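Long-range contacts in precorrin-6Y C5,15-methyltransferase (Decarboxylating) (Geobacter metallireducens, PDB 3E05), which probably methylates a precorrin intermediate with S-adenosylmethionine on the pathway to adenosylcobalamin, the chain here being the C-terminal domain of the longer enzyme: residues P7-D12 against S59-N64; F68-N73 against A97-G102; I138-V143 against Y188-W193. One frame throughout, in Å; residues are numbered along the deposited sequence.

The three contacts sample one Rossmann-like methyltransferase domain. Interaction 1 lays the N-terminal loop on the end of helix 53-61, and the chain then turns directly into strand 66-71, where interaction 2 joins the strand's tip to the loop after strand 92-96; their centres are 22 Å apart. Interaction 3 belongs to the same sheet as interaction 2, further across it, with centres 18 Å apart and nearest atoms about 11 Å apart. Interactions 1 and 3 lie on opposite sides of the chain's centre, 20 Å between centres. Of the three, interaction 2 lies nearest the place where this fold usually holds S-adenosylmethionine; interactions 1 and 3 reach neighbouring subunits.

Interaction 1: P7-D12 against S59-N64; sequences PVIGID and SNLMPN
N60 supplies the polar grip, reaching from the last turn of helix 53-61 to the backbone of V8. Its ND2 donates to V8 O at 2.9 Å with an N-H...O angle of 160°. The acceptor lies in the plane of the N60 amide, but the donor stands tilted 30° from the carbonyl plane of V8. With CG beside its own backbone N (chi1 -72°), the amide swings out from the helix toward the loop. The same nitrogen also gives a hydrogen to a water 2.9 Å from ND2, and that water donates in turn to P7 O at 2.8 Å. Both N-H groups of ND2 are thus used, tying two successive loop carbonyls to one side chain and fixing the rotation of the amide.

Helix 53-61 is the first helix after strand 43-47 in this Rossmann-like methyltransferase fold, and the N-terminal loop lies against its C-terminal end, just before M62 leaves the helical path. One turn back on the helix, E57 accepts the backbone N-H of I11, so the loop is held at a second point.

The apolar contacts follow the polar ones. V8 and N60 run past each other in opposite directions, V8 CG2 lying 3.7 Å from N60 CB; V8 is modelled in two conformations, so this contact belongs to only one of them. Beside them I9 turns its CG2 branch to L61 CD2 at 3.8 Å, the two side chains crossing at a slant. V8 adds a looser touch, its CG2 4.3 Å from L61 CD2. Further out, this apolar group meets its counterpart in the second subunit: I9 packs on I9 and L61 on L61 of that neighbour, while V8 forms backbone hydrogen bonds to it.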
# COMPACT_ATOMS: atom_id res chain seq x y z
N PRO D 7 -22.53 3.42 -15.83
CA PRO D 7 -22.16 4.75 -15.34
C PRO D 7 -21.24 5.51 -16.29
O PRO D 7 -20.66 4.90 -17.21
CB PRO D 7 -21.41 4.45 -14.05
CG PRO D 7 -20.86 3.10 -14.21
CD PRO D 7 -21.87 2.36 -15.05
N VAL D 8 -21.12 6.82 -16.04
CA VAL D 8 -20.21 7.69 -16.81
C VAL D 8 -18.76 7.22 -16.65
O VAL D 8 -18.01 7.10 -17.63
CB VAL D 8 -20.40 9.21 -16.46
CG1 VAL D 8 -20.02 9.56 -15.02
CG2 VAL D 8 -19.64 10.10 -17.44
N ILE D 9 -18.37 6.95 -15.40
CA ILE D 9 -17.12 6.28 -15.05
C ILE D 9 -17.41 5.24 -13.96
O ILE D 9 -18.42 5.32 -13.24
CB ILE D 9 -15.97 7.26 -14.61
CG1 ILE D 9 -16.28 7.94 -13.27
CG2 ILE D 9 -15.62 8.28 -15.74
CD1 ILE D 9 -15.11 8.70 -12.67
N GLY D 10 -16.54 4.24 -13.85
CA GLY D 10 -16.73 3.17 -12.90
C GLY D 10 -17.46 1.96 -13.43
O GLY D 10 -18.12 1.25 -12.66
N ILE D 11 -17.35 1.73 -14.74
CA ILE D 11 -17.86 0.50 -15.36
C ILE D 11 -17.07 -0.67 -14.79
O ILE D 11 -15.84 -0.62 -14.72
CB ILE D 11 -17.75 0.54 -16.92
CG1 ILE D 11 -18.52 1.74 -17.50
CG2 ILE D 11 -18.31 -0.75 -17.53
CD1 ILE D 11 -18.07 2.16 -18.89
N ASP D 12 -17.77 -1.72 -14.36
CA ASP D 12 -17.13 -2.90 -13.78
C ASP D 12 -16.17 -3.54 -14.77
O ASP D 12 -16.49 -3.65 -15.96
CB ASP D 12 -18.18 -3.93 -13.34
CG ASP D 12 -17.59 -5.03 -12.48
OD1 ASP D 12 -17.35 -4.78 -11.28
OD2 ASP D 12 -17.35 -6.13 -13.00
N SER D 59 -14.42 8.96 -23.25
CA SER D 59 -15.43 9.36 -24.22
C SER D 59 -16.73 9.76 -23.54
O SER D 59 -17.45 10.63 -24.03
CB SER D 59 -15.64 8.26 -25.26
OG SER D 59 -16.55 7.27 -24.81
N ASN D 60 -17.03 9.14 -22.40
CA ASN D 60 -18.18 9.53 -21.59
C ASN D 60 -17.99 10.92 -20.98
O ASN D 60 -18.95 11.68 -20.83
CB ASN D 60 -18.45 8.50 -20.51
CG ASN D 60 -19.03 7.21 -21.05
OD1 ASN D 60 -19.50 7.14 -22.18
ND2 ASN D 60 -19.02 6.17 -20.22
N LEU D 61 -16.73 11.24 -20.65
CA LEU D 61 -16.36 12.51 -20.03
C LEU D 61 -16.19 13.62 -21.06
O LEU D 61 -16.25 14.81 -20.71
CB LEU D 61 -15.05 12.38 -19.25
CG LEU D 61 -14.95 11.44 -18.04
CD1 LEU D 61 -13.50 11.34 -17.56
CD2 LEU D 61 -15.81 11.91 -16.94
N MET D 62 -15.94 13.24 -22.31
CA MET D 62 -15.83 14.18 -23.41
C MET D 62 -16.76 13.77 -24.55
O MET D 62 -16.28 13.28 -25.57
CB MET D 62 -14.39 14.26 -23.94
CG MET D 62 -13.33 14.64 -22.93
SD MET D 62 -11.70 14.86 -23.66
CE MET D 62 -11.36 13.24 -24.33
N PRO D 63 -18.09 13.97 -24.39
CA PRO D 63 -19.04 13.50 -25.42
C PRO D 63 -18.81 14.12 -26.79
O PRO D 63 -19.06 13.48 -27.82
CB PRO D 63 -20.41 13.94 -24.87
CG PRO D 63 -20.19 14.25 -23.43
CD PRO D 63 -18.77 14.67 -23.29
N ASN D 64 -18.33 15.36 -26.80
CA ASN D 64 -18.04 16.06 -28.05
C ASN D 64 -16.55 16.11 -28.39
O ASN D 64 -16.17 16.74 -29.38
CB ASN D 64 -18.66 17.46 -28.02
CG ASN D 64 -20.16 17.42 -27.84
OD1 ASN D 64 -20.90 17.00 -28.74
ND2 ASN D 64 -20.63 17.85 -26.68
O HOH W 1 -20.89 3.96 -19.85

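Interaction 2: F68-N73 against A97-G102; sequences FALERN and AFAPEG
R72 and F98 run side by side because their first torsions send them out in the same direction: R72 CG sits between its backbone N and carbonyl carbon (chi1 71°), and F98 CG is opposite its backbone N (chi1 -176°). From there the arginine stays extended as far as NE, bringing its CD methylene against the CD1-CE1 side of the ring. R72 CD comes 3.4 Å from F98 CD1, and R72 NE is 4.0 Å from F98 CE1. The guanidinium and ring planes are 26° apart, and the approach is slanted, so methylene-to-ring packing describes it better than a stack.

On the same side of the strand, two residues back, L70 puts its CD2 methyl into the bend of the loop. It meets A97 CB at 3.8 Å and A99 CB at 4.2 Å, with E101 O also 4.0 Å from L70 CD2. The loop curls tightly here through a cis peptide between A99 and P100. L106 adds to the cover over L70, and A99 packs on I124 of helix 121-131.

The backbones are joined more loosely. A97 N donates to E71 O at 3.3 Å, a weak bond.

E71 points its own side chain away from the loop. Its OE2 takes N73 N at 2.9 Å through the lone pair turned away from the other oxygen, while OE1 accepts G50 N of the glycine-rich loop after strand 43-47. N73 in turn caps helix 74-86. An acidic residue at the end of the second strand usually holds the ribose hydroxyls of S-adenosylmethionine in this fold. E71, placed at the end of strand 66-71, is consistent with that role; N73 N and G50 N hold its carboxylate in a fixed position. The contact with the loop itself rests mainly on apolar surface.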
# COMPACT_ATOMS: atom_id res chain seq x y z
N PHE D 68 -8.78 8.71 -30.18
CA PHE D 68 -8.18 7.79 -31.13
C PHE D 68 -7.41 6.72 -30.37
O PHE D 68 -6.45 7.03 -29.65
CB PHE D 68 -7.29 8.55 -32.12
CG PHE D 68 -8.05 9.59 -32.91
CD1 PHE D 68 -8.69 9.24 -34.10
CD2 PHE D 68 -8.15 10.90 -32.45
CE1 PHE D 68 -9.41 10.18 -34.83
CE2 PHE D 68 -8.87 11.85 -33.17
CZ PHE D 68 -9.50 11.48 -34.36
N ALA D 69 -7.87 5.48 -30.52
CA ALA D 69 -7.37 4.33 -29.78
C ALA D 69 -6.53 3.44 -30.68
O ALA D 69 -7.07 2.77 -31.58
CB ALA D 69 -8.55 3.55 -29.19
N LEU D 70 -5.22 3.46 -30.44
CA LEU D 70 -4.26 2.73 -31.25
C LEU D 70 -3.88 1.40 -30.62
O LEU D 70 -3.50 1.35 -29.44
CB LEU D 70 -3.00 3.57 -31.48
CG LEU D 70 -3.04 4.53 -32.67
CD1 LEU D 70 -3.76 5.80 -32.30
CD2 LEU D 70 -1.62 4.84 -33.10
N GLU D 71 -3.97 0.33 -31.40
CA GLU D 71 -3.66 -1.01 -30.92
C GLU D 71 -3.08 -1.88 -32.04
O GLU D 71 -3.63 -1.93 -33.14
CB GLU D 71 -4.90 -1.66 -30.30
CG GLU D 71 -4.74 -3.10 -29.79
CD GLU D 71 -3.62 -3.26 -28.78
OE1 GLU D 71 -3.64 -2.58 -27.73
OE2 GLU D 71 -2.70 -4.05 -29.05
N ARG D 72 -1.97 -2.55 -31.73
CA ARG D 72 -1.26 -3.40 -32.70
C ARG D 72 -1.71 -4.87 -32.71
O ARG D 72 -1.67 -5.52 -33.75
CB ARG D 72 0.27 -3.30 -32.48
CG ARG D 72 0.77 -3.98 -31.20
CD ARG D 72 2.19 -3.56 -30.86
NE ARG D 72 2.89 -4.53 -30.02
CZ ARG D 72 2.84 -4.56 -28.69
NH1 ARG D 72 2.12 -3.66 -28.02
NH2 ARG D 72 3.52 -5.48 -28.02
N ASN D 73 -2.15 -5.37 -31.56
CA ASN D 73 -2.50 -6.79 -31.41
C ASN D 73 -3.90 -7.13 -31.95
O ASN D 73 -4.89 -6.59 -31.46
CB ASN D 73 -2.36 -7.19 -29.93
CG ASN D 73 -2.37 -8.70 -29.71
OD1 ASN D 73 -3.30 -9.41 -30.12
ND2 ASN D 73 -1.36 -9.20 -29.02
N ALA D 97 -2.52 0.10 -35.53
CA ALA D 97 -1.18 0.65 -35.72
C ALA D 97 -0.20 0.20 -34.64
O ALA D 97 -0.61 -0.16 -33.53
CB ALA D 97 -1.23 2.18 -35.76
N PHE D 98 1.08 0.24 -34.99
CA PHE D 98 2.18 -0.03 -34.06
C PHE D 98 2.91 1.30 -33.87
O PHE D 98 3.89 1.58 -34.55
CB PHE D 98 3.10 -1.12 -34.66
CG PHE D 98 4.24 -1.56 -33.75
CD1 PHE D 98 4.25 -1.30 -32.39
CD2 PHE D 98 5.31 -2.28 -34.30
CE1 PHE D 98 5.31 -1.73 -31.58
CE2 PHE D 98 6.37 -2.72 -33.50
CZ PHE D 98 6.37 -2.44 -32.14
N ALA D 99 2.40 2.12 -32.94
CA ALA D 99 2.92 3.47 -32.68
C ALA D 99 4.43 3.48 -32.44
O ALA D 99 4.95 2.56 -31.79
CB ALA D 99 2.19 4.10 -31.50
N PRO D 100 5.16 4.51 -32.93
CA PRO D 100 4.77 5.81 -33.51
C PRO D 100 4.20 5.82 -34.94
O PRO D 100 3.79 6.89 -35.42
CB PRO D 100 6.07 6.63 -33.45
CG PRO D 100 7.15 5.62 -33.54
CD PRO D 100 6.63 4.37 -32.86
N GLU D 101 4.17 4.67 -35.61
CA GLU D 101 3.48 4.54 -36.90
C GLU D 101 1.98 4.74 -36.70
O GLU D 101 1.43 4.31 -35.69
CB GLU D 101 3.71 3.17 -37.54
CG GLU D 101 5.15 2.85 -37.93
CD GLU D 101 5.28 1.53 -38.67
OE1 GLU D 101 5.99 1.49 -39.70
OE2 GLU D 101 4.66 0.53 -38.24
N GLY D 102 1.34 5.42 -37.65
CA GLY D 102 -0.09 5.67 -37.56
C GLY D 102 -0.49 6.90 -36.78
O GLY D 102 -1.67 7.19 -36.65

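Interaction 3: I138-V143 against Y188-W193; sequences IVLNAV and YIITAW
I138 and A192 begin an antiparallel ladder that runs through L140 and I190 to A142 and Y188. Each of these three pairs is doubly hydrogen-bonded through the backbone, for six bonds in all; A142 N to Y188 O, at 2.8 Å, is close to straight, with an N-H...O angle of 174°. Between them V139 faces T191 and N141 faces I189 as non-hydrogen-bonded pairs. There CA-H...O contacts add to the ladder, the shortest from V139 CA to I190 O at 3.1 Å.

Apolar contacts fill both faces. V139 sets CG1 against I189 CG2 (3.9 Å), while its CG2 branch lies alongside T191. On the other face A142 CB touches I190 CD1 at 4.0 Å, and helix 145-157 covers L140, A142, Y188 and A192.

Two polar side chains finish the contact. N141 lies beside I189, its ND2 3.4 Å from I189 CG1, and its OD1 is bonded to T32 OG1 of helix 26-35. The Y188 ring has A142 O at its edge, in plane, and its hydroxyl is hydrogen-bonded to that of Y188 in the fourth subunit.

Strand 180-193, running antiparallel to 137-142 and lying between it and strand 161-173, gives the 3-2-1-4-5-7-6 order that marks the class I methyltransferase sheet.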
# COMPACT_ATOMS: atom_id res chain seq x y z
N ILE D 138 0.33 14.52 -20.89
CA ILE D 138 0.62 13.11 -21.18
C ILE D 138 0.52 12.31 -19.88
O ILE D 138 1.09 12.71 -18.86
CB ILE D 138 2.03 12.90 -21.77
CG1 ILE D 138 2.25 13.78 -23.01
CG2 ILE D 138 2.28 11.43 -22.09
CD1 ILE D 138 3.71 13.96 -23.36
N VAL D 139 -0.17 11.18 -19.93
CA VAL D 139 -0.25 10.24 -18.80
C VAL D 139 0.18 8.85 -19.29
O VAL D 139 -0.13 8.44 -20.41
CB VAL D 139 -1.64 10.26 -18.13
CG1 VAL D 139 -1.78 9.20 -16.98
CG2 VAL D 139 -1.94 11.67 -17.59
N LEU D 140 0.95 8.16 -18.46
CA LEU D 140 1.34 6.78 -18.73
C LEU D 140 1.13 5.96 -17.49
O LEU D 140 1.36 6.43 -16.38
CB LEU D 140 2.81 6.64 -19.11
CG LEU D 140 3.50 7.49 -20.15
CD1 LEU D 140 4.02 8.74 -19.51
CD2 LEU D 140 4.64 6.69 -20.75
N ASN D 141 0.67 4.73 -17.67
CA ASN D 141 0.60 3.79 -16.56
C ASN D 141 1.72 2.76 -16.70
O ASN D 141 1.82 2.05 -17.71
CB ASN D 141 -0.76 3.08 -16.48
CG ASN D 141 -1.88 3.99 -15.94
OD1 ASN D 141 -3.00 3.52 -15.76
ND2 ASN D 141 -1.58 5.24 -15.64
N ALA D 142 2.58 2.70 -15.69
CA ALA D 142 3.72 1.78 -15.74
C ALA D 142 3.58 0.75 -14.64
O ALA D 142 3.26 1.12 -13.51
CB ALA D 142 4.99 2.55 -15.57
N VAL D 143 3.87 -0.52 -14.94
CA VAL D 143 3.88 -1.56 -13.90
C VAL D 143 5.28 -2.20 -13.70
O VAL D 143 5.54 -2.87 -12.70
CB VAL D 143 2.75 -2.61 -14.14
CG1 VAL D 143 3.09 -3.58 -15.25
CG2 VAL D 143 2.44 -3.39 -12.86
N TYR D 188 2.01 2.55 -11.37
CA TYR D 188 2.62 3.86 -11.30
C TYR D 188 1.98 4.73 -12.38
O TYR D 188 2.15 4.46 -13.56
CB TYR D 188 4.13 3.74 -11.57
CG TYR D 188 4.85 3.04 -10.44
CD1 TYR D 188 5.37 3.77 -9.37
CD2 TYR D 188 4.98 1.65 -10.43
CE1 TYR D 188 6.06 3.14 -8.32
CE2 TYR D 188 5.64 1.00 -9.36
CZ TYR D 188 6.18 1.75 -8.32
OH TYR D 188 6.81 1.11 -7.27
N ILE D 189 1.23 5.74 -11.94
CA ILE D 189 0.59 6.68 -12.85
C ILE D 189 1.49 7.90 -13.01
O ILE D 189 1.67 8.69 -12.08
CB ILE D 189 -0.83 7.07 -12.36
CG1 ILE D 189 -1.68 5.80 -12.24
CG2 ILE D 189 -1.46 8.13 -13.27
CD1 ILE D 189 -2.98 5.97 -11.50
N ILE D 190 2.03 8.04 -14.21
CA ILE D 190 2.98 9.11 -14.53
C ILE D 190 2.27 10.20 -15.32
O ILE D 190 1.72 9.93 -16.38
CB ILE D 190 4.15 8.54 -15.36
CG1 ILE D 190 4.81 7.37 -14.63
CG2 ILE D 190 5.17 9.65 -15.69
CD1 ILE D 190 5.71 6.51 -15.48
N THR D 191 2.28 11.42 -14.78
CA THR D 191 1.66 12.59 -15.41
C THR D 191 2.72 13.62 -15.78
O THR D 191 3.55 14.00 -14.96
CB THR D 191 0.57 13.19 -14.52
OG1 THR D 191 -0.31 12.13 -14.12
CG2 THR D 191 -0.23 14.27 -15.27
N ALA D 192 2.68 14.07 -17.04
CA ALA D 192 3.68 15.00 -17.55
C ALA D 192 3.01 16.14 -18.29
O ALA D 192 2.10 15.93 -19.10
CB ALA D 192 4.66 14.28 -18.44
N TRP D 193 3.45 17.36 -18.00
CA TRP D 193 2.88 18.55 -18.62
C TRP D 193 3.97 19.61 -18.64
O TRP D 193 4.99 19.46 -17.98
CB TRP D 193 1.64 19.05 -17.85
CG TRP D 193 1.93 19.56 -16.46
CD1 TRP D 193 2.00 20.87 -16.07
CD2 TRP D 193 2.19 18.78 -15.28
NE1 TRP D 193 2.29 20.95 -14.73
CE2 TRP D 193 2.41 19.69 -14.22
CE3 TRP D 193 2.27 17.40 -15.01
CZ2 TRP D 193 2.71 19.27 -12.91
CZ3 TRP D 193 2.57 16.98 -13.70
CH2 TRP D 193 2.78 17.91 -12.67